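NAD-dependent protein deacylase 2 (Archaeoglobus fulgidus, PDB 4TWJ) removes acetyl and longer acyl groups from protein lysines, consuming NAD+, and deacetylates the archaeal chromatin protein Alba, which raises its affinity for DNA. Local coordinates at residues A[60-72]-A[135-148]. Numbering follows the deposited sequence.
Sequences PRAFWEFSMEMKD and WSEFVEDFNKGEIP. With ACT (acetate ion), chain D.
Trp-64 of helix 60-72 carries much of this contact through CH-pi and aromatic packing. Pro-148 sets CG over one face of the Trp-64 indole, 3.5 Å from the centroid of the six-membered ring, a CH-pi contact. Phe-63 covers the opposite face. Trp-135 meets the same ring rim to rim, CZ3 to CZ3 at 3.8 Å, with the planes only 8° apart. Phe-142 CE1 comes to the indole edge, its ring turned steeply to it, and completes an aromatic cluster.

Phe-142 is also the knob of a knobs-into-holes contact, seated among Trp-64, Ser-67, Met-68 and Lys-71. Its CG stands anti to the backbone N (chi1 176°), which sends the ring toward helix 60-72. Met-68 CG touches Phe-142 CE1 at 3.4 Å. Lys-71 CD lies 3.4 Å from Phe-142 CE2. Met-68 extends past the ring, a Met-aromatic contact, and sets CE 3.4 Å from Gly-145 C. Gly-145 closes helix 139-143 in a Schellman motif. Ile-147 lays CG2 against Trp-64 CB at 3.7 Å. Phe-63, Phe-66, Ser-67 and Phe-142 also pack against the modified side chain of the bound peptide.

Polar links are few. Trp-64 NE1 donates to Val-158 O. It also reaches a water weakly, and that water lies close to Pro-148 O. An alanine in place of Trp-64 would probably leave Pro-148 and Trp-135 without their packing surface and Val-158 O without this donor.

The two helices cross at -82°. The contact joins helix 60-72 to the zinc-binding module of the sirtuin fold. Strands 123-126 and 158-162 back the cluster through Leu-124 and Pro-160.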
loop_
_atom_site.group_PDB
_atom_site.type_symbol
_atom_site.label_atom_id
_atom_site.label_comp_id
_atom_site.label_asym_id
_atom_site.label_seq_id
_atom_site.Cartn_x
_atom_site.Cartn_y
_atom_site.Cartn_z
ATOM N N PRO A 60 19.954 5.915 12.775
ATOM C CA PRO A 60 19.223 4.731 12.323
ATOM C C PRO A 60 18.487 4.007 13.458
ATOM O O PRO A 60 17.472 3.353 13.218
ATOM C CB PRO A 60 20.327 3.849 11.725
ATOM C CG PRO A 60 21.577 4.286 12.411
ATOM C CD PRO A 60 21.411 5.761 12.605
ATOM N N ARG A 61 18.986 4.137 14.685
ATOM C CA ARG A 61 18.321 3.535 15.840
ATOM C C ARG A 61 16.924 4.120 16.062
ATOM O O ARG A 61 15.994 3.393 16.404
ATOM C CB ARG A 61 19.188 3.701 17.094
ATOM C CG ARG A 61 18.701 2.928 18.309
ATOM C CD ARG A 61 19.766 2.937 19.396
ATOM N NE ARG A 61 19.399 2.153 20.575
ATOM C CZ ARG A 61 18.552 2.548 21.525
ATOM N NH1 ARG A 61 17.936 3.726 21.446
ATOM N NH2 ARG A 61 18.310 1.748 22.560
ATOM N N ALA A 62 16.767 5.425 15.850
ATOM C CA ALA A 62 15.452 6.064 15.960
ATOM C C ALA A 62 14.436 5.457 14.987
ATOM O O ALA A 62 13.292 5.208 15.354
ATOM C CB ALA A 62 15.561 7.568 15.747
ATOM N N PHE A 63 14.857 5.213 13.748
ATOM C CA PHE A 63 13.993 4.547 12.781
ATOM C C PHE A 63 13.538 3.184 13.299
ATOM O O PHE A 63 12.362 2.834 13.210
ATOM C CB PHE A 63 14.705 4.371 11.435
ATOM C CG PHE A 63 14.001 3.428 10.506
ATOM C CD1 PHE A 63 12.934 3.863 9.731
ATOM C CD2 PHE A 63 14.386 2.096 10.424
ATOM C CE1 PHE A 63 12.273 2.994 8.887
ATOM C CE2 PHE A 63 13.724 1.220 9.583
ATOM C CZ PHE A 63 12.667 1.669 8.812
ATOM N N TRP A 64 14.476 2.411 13.833
ATOM C CA TRP A 64 14.148 1.069 14.304
ATOM C C TRP A 64 13.270 1.076 15.562
ATOM O O TRP A 64 12.356 0.262 15.678
ATOM C CB TRP A 64 15.423 0.246 14.504
ATOM C CG TRP A 64 15.988 -0.233 13.199
ATOM C CD1 TRP A 64 17.195 0.089 12.646
ATOM C CD2 TRP A 64 15.342 -1.105 12.270
ATOM N NE1 TRP A 64 17.347 -0.549 11.434
ATOM C CE2 TRP A 64 16.220 -1.287 11.182
ATOM C CE3 TRP A 64 14.108 -1.764 12.262
ATOM C CZ2 TRP A 64 15.898 -2.092 10.091
ATOM C CZ3 TRP A 64 13.792 -2.567 11.189
ATOM C CH2 TRP A 64 14.686 -2.726 10.113
ATOM N N GLU A 65 13.536 1.991 16.489
ATOM C CA GLU A 65 12.696 2.122 17.685
ATOM C C GLU A 65 11.281 2.576 17.308
ATOM O O GLU A 65 10.300 2.107 17.877
ATOM C CB GLU A 65 13.322 3.098 18.691
ATOM C CG GLU A 65 14.650 2.632 19.278
ATOM C CD GLU A 65 14.519 1.472 20.249
ATOM O OE1 GLU A 65 15.547 0.809 20.524
ATOM O OE2 GLU A 65 13.402 1.221 20.746
ATOM N N PHE A 66 11.183 3.477 16.335
ATOM C CA PHE A 66 9.886 3.901 15.810
ATOM C C PHE A 66 9.143 2.718 15.183
ATOM O O PHE A 66 7.951 2.538 15.418
ATOM C CB PHE A 66 10.064 5.025 14.788
ATOM C CG PHE A 66 8.798 5.403 14.074
ATOM C CD1 PHE A 66 7.769 6.046 14.752
ATOM C CD2 PHE A 66 8.633 5.118 12.723
ATOM C CE1 PHE A 66 6.599 6.398 14.096
ATOM C CE2 PHE A 66 7.466 5.469 12.060
ATOM C CZ PHE A 66 6.447 6.108 12.749
ATOM N N SER A 67 9.861 1.904 14.412
ATOM C CA SER A 67 9.270 0.732 13.765
ATOM C C SER A 67 8.761 -0.291 14.782
ATOM O O SER A 67 7.745 -0.950 14.550
ATOM C CB SER A 67 10.279 0.073 12.817
ATOM O OG SER A 67 10.640 0.948 11.761
ATOM N N MET A 68 9.468 -0.421 15.902
ATOM C CA MET A 68 9.047 -1.321 16.979
ATOM C C MET A 68 7.740 -0.858 17.611
ATOM O O MET A 68 6.894 -1.679 17.964
ATOM C CB MET A 68 10.122 -1.411 18.060
ATOM C CG MET A 68 11.348 -2.191 17.631
ATOM S SD MET A 68 12.725 -1.958 18.761
ATOM C CE MET A 68 13.940 -3.015 17.975
ATOM N N GLU A 69 7.586 0.456 17.758
ATOM C CA GLU A 69 6.343 1.031 18.274
ATOM C C GLU A 69 5.207 0.865 17.269
ATOM O O GLU A 69 4.086 0.524 17.646
ATOM C CB GLU A 69 6.527 2.515 18.602
ATOM C CG GLU A 69 7.460 2.775 19.775
ATOM C CD GLU A 69 7.702 4.252 20.037
ATOM O OE1 GLU A 69 8.023 4.599 21.193
ATOM O OE2 GLU A 69 7.580 5.070 19.096
ATOM N N MET A 70 5.504 1.105 15.994
ATOM C CA MET A 70 4.496 1.030 14.932
ATOM C C MET A 70 3.965 -0.384 14.701
ATOM O O MET A 70 2.790 -0.549 14.377
ATOM C CB MET A 70 5.051 1.580 13.613
ATOM C CG MET A 70 5.261 3.085 13.586
ATOM S SD MET A 70 3.745 4.030 13.838
ATOM C CE MET A 70 3.863 4.436 15.581
ATOM N N LYS A 71 4.820 -1.395 14.865
ATOM C CA LYS A 71 4.416 -2.789 14.633
ATOM C C LYS A 71 3.205 -3.173 15.491
ATOM O O LYS A 71 2.336 -3.923 15.046
ATOM C CB LYS A 71 5.582 -3.761 14.893
ATOM C CG LYS A 71 5.700 -4.242 16.334
ATOM C CD LYS A 71 6.993 -4.995 16.592
ATOM C CE LYS A 71 7.072 -5.489 18.027
ATOM N NZ LYS A 71 5.987 -6.449 18.369
ATOM N N ASP A 72 3.159 -2.646 16.713
ATOM C CA ASP A 72 2.061 -2.908 17.646
ATOM C C ASP A 72 0.735 -2.298 17.177
ATOM O O ASP A 72 -0.334 -2.792 17.532
ATOM C CB ASP A 72 2.401 -2.366 19.042
ATOM C CG ASP A 72 3.601 -3.060 19.677
ATOM O OD1 ASP A 72 4.193 -3.963 19.049
ATOM O OD2 ASP A 72 3.955 -2.696 20.818
ATOM N N TRP A 135 14.586 -10.405 6.304
ATOM C CA TRP A 135 13.912 -9.978 7.529
ATOM C C TRP A 135 13.812 -11.098 8.573
ATOM O O TRP A 135 13.872 -10.836 9.773
ATOM C CB TRP A 135 12.520 -9.438 7.199
ATOM C CG TRP A 135 11.746 -8.953 8.383
ATOM C CD1 TRP A 135 10.517 -9.380 8.782
ATOM C CD2 TRP A 135 12.147 -7.949 9.323
ATOM N NE1 TRP A 135 10.120 -8.705 9.909
ATOM C CE2 TRP A 135 11.103 -7.819 10.264
ATOM C CE3 TRP A 135 13.282 -7.143 9.461
ATOM C CZ2 TRP A 135 11.162 -6.918 11.332
ATOM C CZ3 TRP A 135 13.342 -6.249 10.524
ATOM C CH2 TRP A 135 12.286 -6.146 11.444
ATOM N N SER A 136 13.680 -12.337 8.105
ATOM C CA SER A 136 13.649 -13.511 8.986
ATOM C C SER A 136 14.862 -13.606 9.916
ATOM O O SER A 136 14.780 -14.239 10.971
ATOM C CB SER A 136 13.547 -14.794 8.158
ATOM O OG SER A 136 14.687 -14.966 7.337
ATOM N N GLU A 137 15.975 -12.989 9.523
ATOM C CA GLU A 137 17.201 -13.005 10.322
ATOM C C GLU A 137 17.137 -12.053 11.519
ATOM O O GLU A 137 17.851 -12.244 12.506
ATOM C CB GLU A 137 18.410 -12.671 9.446
ATOM C CG GLU A 137 18.541 -13.566 8.226
ATOM C CD GLU A 137 19.781 -13.265 7.419
ATOM O OE1 GLU A 137 20.881 -13.549 7.921
ATOM O OE2 GLU A 137 19.667 -12.752 6.291
ATOM N N PHE A 138 16.288 -11.030 11.436
ATOM C CA PHE A 138 16.215 -9.991 12.466
ATOM C C PHE A 138 14.953 -10.033 13.314
ATOM O O PHE A 138 14.924 -9.457 14.402
ATOM C CB PHE A 138 16.276 -8.608 11.817
ATOM C CG PHE A 138 17.610 -8.271 11.229
ATOM C CD1 PHE A 138 18.733 -8.189 12.036
ATOM C CD2 PHE A 138 17.739 -7.993 9.875
ATOM C CE1 PHE A 138 19.961 -7.860 11.502
ATOM C CE2 PHE A 138 18.966 -7.662 9.338
ATOM C CZ PHE A 138 20.079 -7.601 10.151
ATOM N N VAL A 139 13.908 -10.686 12.815
ATOM C CA VAL A 139 12.572 -10.515 13.382
ATOM C C VAL A 139 12.466 -10.937 14.857
ATOM O O VAL A 139 11.790 -10.262 15.637
ATOM C CB VAL A 139 11.491 -11.209 12.513
ATOM C CG1 VAL A 139 11.655 -12.724 12.524
ATOM C CG2 VAL A 139 10.093 -10.793 12.963
ATOM N N GLU A 140 13.139 -12.021 15.246
ATOM C CA GLU A 140 13.120 -12.451 16.651
ATOM C C GLU A 140 13.688 -11.364 17.565
ATOM O O GLU A 140 13.024 -10.938 18.510
ATOM C CB GLU A 140 13.889 -13.761 16.866
ATOM C CG GLU A 140 13.774 -14.285 18.295
ATOM C CD GLU A 140 14.635 -15.501 18.580
ATOM O OE1 GLU A 140 14.839 -15.800 19.778
ATOM O OE2 GLU A 140 15.105 -16.162 17.632
ATOM N N ASP A 141 14.916 -10.935 17.281
ATOM C CA ASP A 141 15.571 -9.870 18.045
ATOM C C ASP A 141 14.715 -8.612 18.050
ATOM O O ASP A 141 14.513 -7.987 19.091
ATOM C CB ASP A 141 16.947 -9.539 17.451
ATOM C CG ASP A 141 18.010 -10.577 17.791
ATOM O OD1 ASP A 141 17.735 -11.513 18.575
ATOM O OD2 ASP A 141 19.137 -10.442 17.273
ATOM N N PHE A 142 14.213 -8.253 16.874
ATOM C CA PHE A 142 13.379 -7.067 16.702
ATOM C C PHE A 142 12.175 -7.082 17.640
ATOM O O PHE A 142 11.869 -6.072 18.280
ATOM C CB PHE A 142 12.929 -6.971 15.242
ATOM C CG PHE A 142 11.985 -5.838 14.961
ATOM C CD1 PHE A 142 12.465 -4.553 14.752
ATOM C CD2 PHE A 142 10.617 -6.062 14.876
ATOM C CE1 PHE A 142 11.596 -3.510 14.477
ATOM C CE2 PHE A 142 9.746 -5.024 14.600
ATOM C CZ PHE A 142 10.236 -3.746 14.400
ATOM N N ASN A 143 11.505 -8.229 17.738
ATOM C CA ASN A 143 10.337 -8.355 18.619
ATOM C C ASN A 143 10.682 -8.232 20.113
ATOM O O ASN A 143 9.803 -7.915 20.922
ATOM C CB ASN A 143 9.588 -9.668 18.345
ATOM C CG ASN A 143 8.855 -9.663 17.008
ATOM O OD1 ASN A 143 8.591 -8.611 16.427
ATOM N ND2 ASN A 143 8.511 -10.849 16.521
ATOM N N LYS A 144 11.950 -8.478 20.458
ATOM C CA LYS A 144 12.484 -8.273 21.816
ATOM C C LYS A 144 13.063 -6.874 22.032
ATOM O O LYS A 144 13.610 -6.586 23.101
ATOM C CB LYS A 144 13.619 -9.263 22.101
ATOM C CG LYS A 144 13.292 -10.718 21.872
ATOM C CD LYS A 144 12.281 -11.242 22.871
ATOM C CE LYS A 144 12.582 -12.688 23.222
ATOM N NZ LYS A 144 12.769 -13.544 22.013
ATOM N N GLY A 145 12.991 -6.018 21.016
ATOM C CA GLY A 145 13.500 -4.656 21.129
ATOM C C GLY A 145 14.991 -4.521 20.869
ATOM O O GLY A 145 15.594 -3.500 21.203
ATOM N N GLU A 146 15.592 -5.542 20.266
ATOM C CA GLU A 146 16.992 -5.465 19.866
ATOM C C GLU A 146 17.037 -5.012 18.414
ATOM O O GLU A 146 16.532 -5.704 17.535
ATOM C CB GLU A 146 17.674 -6.812 20.064
ATOM C CG GLU A 146 17.956 -7.098 21.534
ATOM C CD GLU A 146 18.107 -8.571 21.857
ATOM O OE1 GLU A 146 18.692 -8.876 22.919
ATOM O OE2 GLU A 146 17.639 -9.423 21.068
ATOM N N ILE A 147 17.612 -3.837 18.164
ATOM C CA ILE A 147 17.578 -3.273 16.818
ATOM C C ILE A 147 18.473 -4.074 15.878
ATOM O O ILE A 147 19.487 -4.629 16.305
ATOM C CB ILE A 147 17.978 -1.778 16.763
ATOM C CG1 ILE A 147 19.439 -1.574 17.174
ATOM C CG2 ILE A 147 17.038 -0.943 17.628
ATOM C CD1 ILE A 147 20.028 -0.273 16.677
ATOM N N PRO A 148 18.094 -4.147 14.595
ATOM C CA PRO A 148 18.976 -4.769 13.615
ATOM C C PRO A 148 20.368 -4.138 13.621
ATOM O O PRO A 148 20.500 -2.912 13.618
ATOM C CB PRO A 148 18.250 -4.518 12.290
ATOM C CG PRO A 148 16.816 -4.491 12.680
ATOM C CD PRO A 148 16.795 -3.788 14.004
HETATM C C ACT D . 22.766 5.488 16.443
HETATM O O ACT D . 21.695 5.665 15.824
HETATM O OXT ACT D . 22.842 5.650 17.680
HETATM C CH3 ACT D . 23.985 5.062 15.681
HETATM O O HOH W 1 20.189 -0.747 11.827
#